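Local coordinates for S-adenosyl-L-methionine methyl transferase (Ruegeria pomeroyi DSS-3, PDB 3IHT), which binds S-adenosylmethionine and probably transfers its methyl group to a substrate not yet identified, at residues 28-33 and 52-57; 86-91 and 97-102. All coordinates share one frame; numbering follows the deposited sequence. Where two conformers were deposited one is given.

Interaction 1: residues 28-33 and 52-57; sequences ACLEHA and GRTYHH. With SAM (S-adenosylmethionine), chain C.
His57 NE2 donates to Glu31 OE2 at 2.7 Å, and this bond joins helix 15-36 to helix 53-61. OE2 lies at the ring edge, in its plane, offering the lone pair that faces away from OE1, and the carboxylate is turned nearly coplanar with the imidazole (5°); the bond is noticeably bent, with 142° at the hydrogen. Glu31 reaches the ring because its chain is extended beyond CG (chi2 180°). On the other ring nitrogen, His57 ND1 is hydrogen-bonded to Ser14 OG of the second subunit, so both nitrogens are held and the ring's rotation is fixed. Nearer the cofactor, Leu30 CD1 rests 4.1 Å from Thr54 CG2, the two side chains crossing at about a right angle. The first turn, beginning at Gly52, the N-cap, receives the methionine carboxylate of SAM, as in Rossmann-like methyltransferases: Gly52 N and Arg53 N both grip SAM O, at 3.1 Å and 3.0 Å, while Thr54 N takes OXT at 2.9 Å. Thr54 OG1 accepts from the SAM amino group and is also hydrogen-bonded to Glu46 OE2. Leu30 and Thr54 both lean on His111 of strand 107-112, placing the helices against the central sheet, while Cys29 reaches Val144 on adjoining strand 141-145.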
ATOM      1  N   ALA A  28      -6.467   6.016  10.827  1.00 18.50           N
ATOM      2  CA  ALA A  28      -6.632   6.873  12.036  1.00 17.28           C
ATOM      3  C   ALA A  28      -7.695   7.959  11.787  1.00 16.30           C
ATOM      4  O   ALA A  28      -8.605   8.145  12.598  1.00 16.53           O
ATOM      5  CB  ALA A  28      -5.249   7.510  12.443  1.00 18.35           C
ATOM      6  N   CYS A  29      -7.597   8.618  10.641  1.00 16.94           N
ATOM      7  CA  CYS A  29      -8.512   9.717  10.283  1.00 17.05           C
ATOM      8  C   CYS A  29      -9.929   9.224  10.056  1.00 17.08           C
ATOM      9  O   CYS A  29     -10.888   9.837  10.518  1.00 15.98           O
ATOM     10  CB  CYS A  29      -7.989  10.491   9.083  1.00 17.06           C
ATOM     11  SG  CYS A  29      -6.547  11.494   9.499  1.00 18.65           S
ATOM     12  N   LEU A  30     -10.078   8.103   9.349  1.00 16.80           N
ATOM     13  CA  LEU A  30     -11.429   7.568   9.124  1.00 17.00           C
ATOM     14  C   LEU A  30     -12.112   7.079  10.384  1.00 17.09           C
ATOM     15  O   LEU A  30     -13.288   7.352  10.588  1.00 17.42           O
ATOM     16  CB  LEU A  30     -11.442   6.453   8.081  1.00 17.11           C
ATOM     17  CG  LEU A  30     -11.175   6.984   6.672  1.00 17.44           C
ATOM     18  CD1 LEU A  30     -11.004   5.823   5.672  1.00 19.80           C
ATOM     19  CD2 LEU A  30     -12.266   7.945   6.180  1.00 18.60           C
ATOM     20  N   GLU A  31     -11.390   6.371  11.252  1.00 16.69           N
ATOM     21  CA  GLU A  31     -11.986   5.911  12.497  1.00 17.53           C
ATOM     22  C   GLU A  31     -12.410   7.101  13.371  1.00 17.28           C
ATOM     23  O   GLU A  31     -13.519   7.128  13.924  1.00 16.90           O
ATOM     24  CB  GLU A  31     -11.051   4.936  13.222  1.00 17.75           C
ATOM     25  CG  GLU A  31     -10.993   3.561  12.508  1.00 18.82           C
ATOM     26  CD  GLU A  31     -10.095   2.546  13.160  1.00 18.49           C
ATOM     27  OE1 GLU A  31      -9.722   2.745  14.323  1.00 21.46           O
ATOM     28  OE2 GLU A  31      -9.722   1.549  12.503  1.00 19.28           O
ATOM     29  N   HIS A  32     -11.560   8.117  13.407  1.00 16.54           N
ATOM     30  CA  HIS A  32     -11.867   9.348  14.123  1.00 17.07           C
ATOM     31  C   HIS A  32     -13.103  10.029  13.509  1.00 16.77           C
ATOM     32  O   HIS A  32     -14.029  10.397  14.227  1.00 16.79           O
ATOM     33  CB  HIS A  32     -10.654  10.288  14.089  1.00 17.56           C
ATOM     34  CG  HIS A  32     -10.886  11.619  14.734  1.00 17.83           C
ATOM     35  ND1 HIS A  32     -11.169  11.766  16.080  1.00 18.69           N
ATOM     36  CD2 HIS A  32     -10.870  12.871  14.214  1.00 20.51           C
ATOM     37  CE1 HIS A  32     -11.329  13.051  16.353  1.00 20.53           C
ATOM     38  NE2 HIS A  32     -11.123  13.743  15.246  1.00 19.92           N
ATOM     39  N   ALA A  33     -13.100  10.165  12.182  1.00 16.35           N
ATOM     40  CA  ALA A  33     -14.183  10.855  11.468  1.00 16.76           C
ATOM     41  C   ALA A  33     -15.533  10.133  11.625  1.00 16.86           C
ATOM     42  O   ALA A  33     -16.562  10.788  11.829  1.00 16.85           O
ATOM     43  CB  ALA A  33     -13.841  11.078   9.998  1.00 16.49           C
ATOM     44  N   GLY A  52      -9.978  -1.458  -3.014  1.00 15.88           N
ATOM     45  CA  GLY A  52     -11.107  -1.463  -2.107  1.00 16.84           C
ATOM     46  C   GLY A  52     -10.782  -1.617  -0.624  1.00 16.80           C
ATOM     47  O   GLY A  52     -11.683  -1.911   0.194  1.00 15.68           O
ATOM     48  N   ARG A  53      -9.513  -1.382  -0.229  1.00 17.47           N
ATOM     49  CA  ARG A  53      -9.138  -1.528   1.185  1.00 17.66           C
ATOM     50  C   ARG A  53      -9.791  -0.558   2.127  1.00 17.48           C
ATOM     51  O   ARG A  53     -10.254  -0.962   3.197  1.00 17.80           O
ATOM     52  CB  ARG A  53      -7.606  -1.545   1.393  1.00 18.09           C
ATOM     53  CG  ARG A  53      -6.927  -2.731   0.700  1.00 17.22           C
ATOM     54  CD  ARG A  53      -5.460  -2.922   1.087  1.00 19.26           C
ATOM     55  NE  ARG A  53      -4.890  -4.099   0.458  1.00 18.21           N
ATOM     56  CZ  ARG A  53      -4.353  -4.145  -0.761  1.00 19.16           C
ATOM     57  NH1 ARG A  53      -4.296  -3.059  -1.539  1.00 21.55           N
ATOM     58  NH2 ARG A  53      -3.887  -5.302  -1.213  1.00 21.98           N
ATOM     59  N   THR A  54      -9.860   0.728   1.777  1.00 16.50           N
ATOM     60  CA  THR A  54     -10.513   1.673   2.682  0.50 15.64           C
ATOM     61  C   THR A  54     -12.005   1.427   2.654  1.00 16.61           C
ATOM     62  O   THR A  54     -12.644   1.600   3.678  1.00 16.68           O
ATOM     63  CB  THR A  54     -10.237   3.210   2.469  0.50 14.40           C
ATOM     64  OG1 THR A  54     -10.418   3.575   1.092  0.50  9.97           O
ATOM     65  CG2 THR A  54      -8.802   3.603   3.000  0.50 11.74           C
ATOM     66  N   TYR A  55     -12.560   1.045   1.510  1.00 16.47           N
ATOM     67  CA  TYR A  55     -13.983   0.699   1.465  1.00 16.52           C
ATOM     68  C   TYR A  55     -14.276  -0.480   2.426  1.00 15.41           C
ATOM     69  O   TYR A  55     -15.235  -0.445   3.196  1.00 15.74           O
ATOM     70  CB  TYR A  55     -14.427   0.386   0.052  1.00 16.79           C
ATOM     71  CG  TYR A  55     -15.871  -0.108   0.009  1.00 16.42           C
ATOM     72  CD1 TYR A  55     -16.940   0.692   0.437  1.00 16.95           C
ATOM     73  CD2 TYR A  55     -16.150  -1.347  -0.521  1.00 18.77           C
ATOM     74  CE1 TYR A  55     -18.289   0.202   0.422  1.00 15.85           C
ATOM     75  CE2 TYR A  55     -17.474  -1.868  -0.556  1.00 19.20           C
ATOM     76  CZ  TYR A  55     -18.538  -1.074  -0.097  1.00 17.40           C
ATOM     77  OH  TYR A  55     -19.826  -1.601  -0.150  1.00 15.75           O
ATOM     78  N   HIS A  56     -13.446  -1.494   2.388  1.00 16.01           N
ATOM     79  CA  HIS A  56     -13.583  -2.649   3.270  1.00 15.87           C
ATOM     80  C   HIS A  56     -13.529  -2.216   4.729  1.00 16.62           C
ATOM     81  O   HIS A  56     -14.309  -2.688   5.556  1.00 16.19           O
ATOM     82  CB  HIS A  56     -12.480  -3.659   2.986  1.00 16.91           C
ATOM     83  CG  HIS A  56     -12.688  -5.001   3.643  1.00 16.95           C
ATOM     84  ND1 HIS A  56     -12.157  -5.319   4.874  1.00 16.28           N
ATOM     85  CD2 HIS A  56     -13.377  -6.097   3.240  1.00 19.93           C
ATOM     86  CE1 HIS A  56     -12.496  -6.558   5.196  1.00 17.61           C
ATOM     87  NE2 HIS A  56     -13.246  -7.049   4.222  1.00 16.54           N
ATOM     88  N   HIS A  57     -12.606  -1.299   5.028  1.00 16.43           N
ATOM     89  CA  HIS A  57     -12.462  -0.752   6.380  1.00 16.45           C
ATOM     90  C   HIS A  57     -13.725  -0.001   6.810  1.00 16.23           C
ATOM     91  O   HIS A  57     -14.218  -0.195   7.931  1.00 16.98           O
ATOM     92  CB  HIS A  57     -11.237   0.176   6.456  1.00 16.57           C
ATOM     93  CG  HIS A  57     -10.743   0.381   7.849  1.00 16.70           C
ATOM     94  ND1 HIS A  57     -10.001  -0.580   8.512  1.00 16.31           N
ATOM     95  CD2 HIS A  57     -10.924   1.401   8.725  1.00 17.06           C
ATOM     96  CE1 HIS A  57      -9.710  -0.134   9.722  1.00 19.70           C
ATOM     97  NE2 HIS A  57     -10.273   1.054   9.885  1.00 17.63           N
TER
HETATM   98  N   SAM C 200      -8.763   4.113  -1.255  1.00 22.92           N
HETATM   99  CA  SAM C 200      -8.592   2.908  -2.136  1.00 22.42           C
HETATM  100  C   SAM C 200      -8.168   1.667  -1.315  1.00 22.09           C
HETATM  101  O   SAM C 200      -7.916   0.565  -1.862  1.00 20.79           O
HETATM  102  OXT SAM C 200      -7.968   1.794  -0.084  1.00 22.28           O
HETATM  103  CB  SAM C 200      -7.637   3.177  -3.317  1.00 22.44           C
HETATM  104  CG  SAM C 200      -8.186   4.140  -4.394  1.00 22.24           C
HETATM  105  SD  SAM C 200      -7.063   4.340  -5.849  1.00 17.48           S
HETATM  106  CE  SAM C 200      -5.677   5.161  -4.999  1.00 27.12           C
HETATM  107  C5' SAM C 200      -7.919   5.742  -6.690  1.00 26.02           C
HETATM  108  C4' SAM C 200      -9.251   5.405  -7.346  1.00 26.28           C
HETATM  109  O4' SAM C 200      -9.905   6.641  -7.704  1.00 26.05           O
HETATM  110  C3' SAM C 200      -9.135   4.579  -8.632  1.00 25.67           C
HETATM  111  O3' SAM C 200      -9.939   3.399  -8.588  1.00 26.14           O
HETATM  112  C2' SAM C 200      -9.556   5.534  -9.745  1.00 25.41           C
HETATM  113  O2' SAM C 200     -10.172   4.962 -10.915  1.00 23.79           O
HETATM  114  C1' SAM C 200     -10.494   6.462  -8.990  1.00 25.64           C
HETATM  115  N9  SAM C 200     -10.669   7.771  -9.674  1.00 26.66           N
HETATM  116  C8  SAM C 200      -9.684   8.705  -9.936  1.00 28.25           C
HETATM  117  N7  SAM C 200     -10.248   9.772 -10.558  1.00 27.36           N
HETATM  118  C5  SAM C 200     -11.574   9.534 -10.708  1.00 26.91           C
HETATM  119  C6  SAM C 200     -12.603  10.296 -11.263  1.00 25.59           C
HETATM  120  N6  SAM C 200     -12.367  11.501 -11.834  1.00 22.57           N
HETATM  121  N1  SAM C 200     -13.881   9.766 -11.216  1.00 21.32           N
HETATM  122  C2  SAM C 200     -14.165   8.530 -10.677  1.00 23.47           C
HETATM  123  N3  SAM C 200     -13.127   7.768 -10.138  1.00 24.37           N
HETATM  124  C4  SAM C 200     -11.863   8.278 -10.146  1.00 25.98           C

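Interaction 2: residues 86-91 and 97-102; sequences QLILGD and PATLER. With SAM (S-adenosylmethionine), chain C.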
ATOM      1  N   GLN A  86     -25.427   0.823  -4.409  1.00 16.46           N
ATOM      2  CA  GLN A  86     -24.566   1.780  -3.714  1.00 17.77           C
ATOM      3  C   GLN A  86     -23.360   2.203  -4.532  1.00 17.05           C
ATOM      4  O   GLN A  86     -22.477   2.890  -4.020  1.00 17.89           O
ATOM      5  CB  GLN A  86     -24.157   1.248  -2.356  1.00 17.91           C
ATOM      6  CG  GLN A  86     -25.231   1.538  -1.265  1.00 21.34           C
ATOM      7  CD  GLN A  86     -26.353   0.601  -1.380  1.00 22.54           C
ATOM      8  OE1 GLN A  86     -26.143  -0.604  -1.386  1.00 27.21           O
ATOM      9  NE2 GLN A  86     -27.566   1.126  -1.508  1.00 23.85           N
ATOM     10  N   LEU A  87     -23.339   1.818  -5.804  1.00 16.49           N
ATOM     11  CA  LEU A  87     -22.298   2.250  -6.718  1.00 16.29           C
ATOM     12  C   LEU A  87     -22.814   3.412  -7.558  1.00 15.63           C
ATOM     13  O   LEU A  87     -23.884   3.330  -8.141  1.00 15.09           O
ATOM     14  CB  LEU A  87     -21.909   1.086  -7.601  1.00 16.38           C
ATOM     15  CG  LEU A  87     -20.942   1.359  -8.723  1.00 19.79           C
ATOM     16  CD1 LEU A  87     -19.558   1.843  -8.174  1.00 20.04           C
ATOM     17  CD2 LEU A  87     -20.820   0.087  -9.604  1.00 22.23           C
ATOM     18  N   ILE A  88     -22.031   4.480  -7.595  1.00 15.32           N
ATOM     19  CA  ILE A  88     -22.275   5.638  -8.443  1.00 15.81           C
ATOM     20  C   ILE A  88     -21.162   5.652  -9.457  1.00 16.01           C
ATOM     21  O   ILE A  88     -20.021   6.111  -9.199  1.00 16.85           O
ATOM     22  CB  ILE A  88     -22.359   6.931  -7.597  1.00 15.39           C
ATOM     23  CG1 ILE A  88     -23.561   6.825  -6.659  1.00 17.72           C
ATOM     24  CG2 ILE A  88     -22.526   8.196  -8.543  1.00 16.88           C
ATOM     25  CD1 ILE A  88     -23.664   7.876  -5.553  1.00 18.28           C
ATOM     26  N   LEU A  89     -21.475   5.110 -10.617  1.00 16.78           N
ATOM     27  CA  LEU A  89     -20.470   4.827 -11.623  0.50 16.86           C
ATOM     28  C   LEU A  89     -20.294   6.002 -12.580  1.00 17.04           C
ATOM     29  O   LEU A  89     -21.271   6.557 -13.099  1.00 16.46           O
ATOM     30  CB  LEU A  89     -20.859   3.558 -12.398  0.50 17.01           C
ATOM     31  CG  LEU A  89     -19.871   3.064 -13.452  0.50 15.80           C
ATOM     32  CD1 LEU A  89     -18.703   2.382 -12.815  0.50 13.42           C
ATOM     33  CD2 LEU A  89     -20.583   2.118 -14.445  0.50 16.91           C
ATOM     34  N   GLY A  90     -19.044   6.355 -12.817  1.00 17.52           N
ATOM     35  CA  GLY A  90     -18.698   7.395 -13.774  1.00 18.02           C
ATOM     36  C   GLY A  90     -17.625   8.313 -13.204  1.00 18.52           C
ATOM     37  O   GLY A  90     -17.028   8.061 -12.160  1.00 19.05           O
ATOM     38  N   ASP A  91     -17.390   9.372 -13.926  1.00 19.15           N
ATOM     39  CA  ASP A  91     -16.386  10.339 -13.534  1.00 20.02           C
ATOM     40  C   ASP A  91     -17.017  11.275 -12.518  1.00 18.52           C
ATOM     41  O   ASP A  91     -18.056  11.870 -12.809  1.00 18.09           O
ATOM     42  CB  ASP A  91     -15.960  11.121 -14.763  1.00 20.00           C
ATOM     43  CG  ASP A  91     -14.711  11.947 -14.507  1.00 25.70           C
ATOM     44  OD1 ASP A  91     -14.674  12.718 -13.531  1.00 24.77           O
ATOM     45  OD2 ASP A  91     -13.728  11.777 -15.260  1.00 34.11           O
ATOM     46  N   PRO A  97     -22.162  16.319  -9.188  1.00 18.30           N
ATOM     47  CA  PRO A  97     -23.314  17.202  -9.374  1.00 18.60           C
ATOM     48  C   PRO A  97     -24.632  16.442  -9.562  1.00 17.73           C
ATOM     49  O   PRO A  97     -25.661  16.843  -9.048  1.00 17.48           O
ATOM     50  CB  PRO A  97     -22.964  17.978 -10.646  1.00 19.91           C
ATOM     51  CG  PRO A  97     -21.515  17.972 -10.710  1.00 19.80           C
ATOM     52  CD  PRO A  97     -21.040  16.682 -10.063  1.00 18.54           C
ATOM     53  N   ALA A  98     -24.596  15.326 -10.267  1.00 18.82           N
ATOM     54  CA  ALA A  98     -25.804  14.490 -10.442  1.00 18.53           C
ATOM     55  C   ALA A  98     -26.338  13.962  -9.087  1.00 18.92           C
ATOM     56  O   ALA A  98     -27.575  13.939  -8.820  1.00 18.89           O
ATOM     57  CB  ALA A  98     -25.527  13.330 -11.394  1.00 18.36           C
ATOM     58  N   THR A  99     -25.414  13.534  -8.239  1.00 17.91           N
ATOM     59  CA  THR A  99     -25.759  13.005  -6.935  1.00 18.02           C
ATOM     60  C   THR A  99     -26.311  14.114  -6.034  1.00 18.57           C
ATOM     61  O   THR A  99     -27.199  13.868  -5.224  1.00 19.62           O
ATOM     62  CB  THR A  99     -24.549  12.288  -6.291  1.00 17.66           C
ATOM     63  OG1 THR A  99     -24.131  11.233  -7.180  1.00 18.39           O
ATOM     64  CG2 THR A  99     -24.930  11.719  -4.920  1.00 16.94           C
ATOM     65  N   LEU A 100     -25.785  15.332  -6.158  1.00 19.28           N
ATOM     66  CA  LEU A 100     -26.314  16.447  -5.371  1.00 19.73           C
ATOM     67  C   LEU A 100     -27.798  16.697  -5.672  1.00 20.86           C
ATOM     68  O   LEU A 100     -28.577  16.994  -4.763  1.00 20.41           O
ATOM     69  CB  LEU A 100     -25.517  17.729  -5.610  1.00 20.00           C
ATOM     70  CG  LEU A 100     -25.777  18.873  -4.617  1.00 20.30           C
ATOM     71  CD1 LEU A 100     -25.270  18.546  -3.162  1.00 19.40           C
ATOM     72  CD2 LEU A 100     -25.104  20.144  -5.156  1.00 21.12           C
ATOM     73  N   GLU A 101     -28.179  16.589  -6.942  1.00 21.51           N
ATOM     74  CA  GLU A 101     -29.601  16.716  -7.315  1.00 22.75           C
ATOM     75  C   GLU A 101     -30.443  15.600  -6.692  1.00 23.30           C
ATOM     76  O   GLU A 101     -31.591  15.815  -6.289  1.00 23.94           O
ATOM     77  CB  GLU A 101     -29.764  16.697  -8.831  1.00 23.26           C
ATOM     78  CG  GLU A 101     -28.978  17.803  -9.544  1.00 24.22           C
ATOM     79  N   ARG A 102     -29.867  14.418  -6.589  1.00 24.03           N
ATOM     80  CA  ARG A 102     -30.550  13.241  -6.082  1.00 24.68           C
ATOM     81  C   ARG A 102     -30.700  13.284  -4.542  1.00 24.54           C
ATOM     82  O   ARG A 102     -31.807  13.093  -4.020  1.00 24.61           O
ATOM     83  CB  ARG A 102     -29.748  12.015  -6.545  1.00 25.96           C
ATOM     84  CG  ARG A 102     -30.316  10.655  -6.247  1.00 28.91           C
ATOM     85  CD  ARG A 102     -29.296   9.572  -6.670  1.00 32.36           C
ATOM     86  NE  ARG A 102     -29.708   8.245  -6.226  1.00 33.38           N
ATOM     87  CZ  ARG A 102     -28.925   7.163  -6.192  1.00 32.90           C
ATOM     88  NH1 ARG A 102     -27.649   7.202  -6.597  1.00 29.17           N
ATOM     89  NH2 ARG A 102     -29.441   6.020  -5.745  1.00 34.23           N
TER
HETATM   90  N   SAM C 200      -8.763   4.113  -1.255  1.00 22.92           N
HETATM   91  CA  SAM C 200      -8.592   2.908  -2.136  1.00 22.42           C
HETATM   92  C   SAM C 200      -8.168   1.667  -1.315  1.00 22.09           C
HETATM   93  O   SAM C 200      -7.916   0.565  -1.862  1.00 20.79           O
HETATM   94  OXT SAM C 200      -7.968   1.794  -0.084  1.00 22.28           O
HETATM   95  CB  SAM C 200      -7.637   3.177  -3.317  1.00 22.44           C
HETATM   96  CG  SAM C 200      -8.186   4.140  -4.394  1.00 22.24           C
HETATM   97  SD  SAM C 200      -7.063   4.340  -5.849  1.00 17.48           S
HETATM   98  CE  SAM C 200      -5.677   5.161  -4.999  1.00 27.12           C
HETATM   99  C5' SAM C 200      -7.919   5.742  -6.690  1.00 26.02           C
HETATM  100  C4' SAM C 200      -9.251   5.405  -7.346  1.00 26.28           C
HETATM  101  O4' SAM C 200      -9.905   6.641  -7.704  1.00 26.05           O
HETATM  102  C3' SAM C 200      -9.135   4.579  -8.632  1.00 25.67           C
HETATM  103  O3' SAM C 200      -9.939   3.399  -8.588  1.00 26.14           O
HETATM  104  C2' SAM C 200      -9.556   5.534  -9.745  1.00 25.41           C
HETATM  105  O2' SAM C 200     -10.172   4.962 -10.915  1.00 23.79           O
HETATM  106  C1' SAM C 200     -10.494   6.462  -8.990  1.00 25.64           C
HETATM  107  N9  SAM C 200     -10.669   7.771  -9.674  1.00 26.66           N
HETATM  108  C8  SAM C 200      -9.684   8.705  -9.936  1.00 28.25           C
HETATM  109  N7  SAM C 200     -10.248   9.772 -10.558  1.00 27.36           N
HETATM  110  C5  SAM C 200     -11.574   9.534 -10.708  1.00 26.91           C
HETATM  111  C6  SAM C 200     -12.603  10.296 -11.263  1.00 25.59           C
HETATM  112  N6  SAM C 200     -12.367  11.501 -11.834  1.00 22.57           N
HETATM  113  N1  SAM C 200     -13.881   9.766 -11.216  1.00 21.32           N
HETATM  114  C2  SAM C 200     -14.165   8.530 -10.677  1.00 23.47           C
HETATM  115  N3  SAM C 200     -13.127   7.768 -10.138  1.00 24.37           N
HETATM  116  C4  SAM C 200     -11.863   8.278 -10.146  1.00 25.98           C
HETATM  117  O   HOH W   1     -26.429   4.430  -6.462  1.00 30.32           O
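Strand 87-89, at the edge of the sheet within this chain, and helix 92-103 after it form a beta-alpha unit, closed where Ile88 meets Thr99 and Arg102. Ile88 and Thr99 point at each other tip to tip, with Ile88 CG2 3.7 Å from Thr99 OG1 and CD1 4.1 Å from Thr99 CG2. The hydroxyl, turned beside its own backbone N (chi1 -58°), is both the point of Thr99 nearest Ile88 and the group bonded to Thr95 O one helical turn back, so its polarity is met within its own helix. Arg102 runs past Ile88 in the opposite direction, its NH1 4.1 Å from CG1. A water lying in the guanidinium plane accepts from Arg102 NH1 at 3.0 Å and donates to Leu87 O, tying helix to strand. The turn between them is where Rossmann-like methyltransferases commonly hold the adenine: here SAM N6 donates to Asp91 OD1 at 3.1 Å, nearly straight at 163°, and Gly90 O lies 3.3 Å from SAM C2. Asp91 is also the N-cap of the helix and forms a salt bridge to Arg93 through OD2. With an alanine here, N6 would probably lose this acceptor, Arg93 its charged mate and the helix start its cap. Phe70 of strand 67-71 packs against both Ile88 and Thr99.

Interaction 1 closes before interaction 2 opens along the chain, and the two lie on opposite sides of the chain's centre, with their own centres 21 Å apart. Their nearest atoms stay about 6 Å from each other, so they do not touch; what joins them is the sheet and the cofactor. Strands 44-47, 67-71 and 87-89 run parallel side by side, and residues following the first and third of them meet SAM at its two ends. Interaction 1 holds the methionine carboxylate and amino group, whereas interaction 2 holds the adenine; Glu71, at the end of the middle strand, also bonds SAM. Interaction 1 additionally borders the second subunit, which touches neither segment of interaction 2.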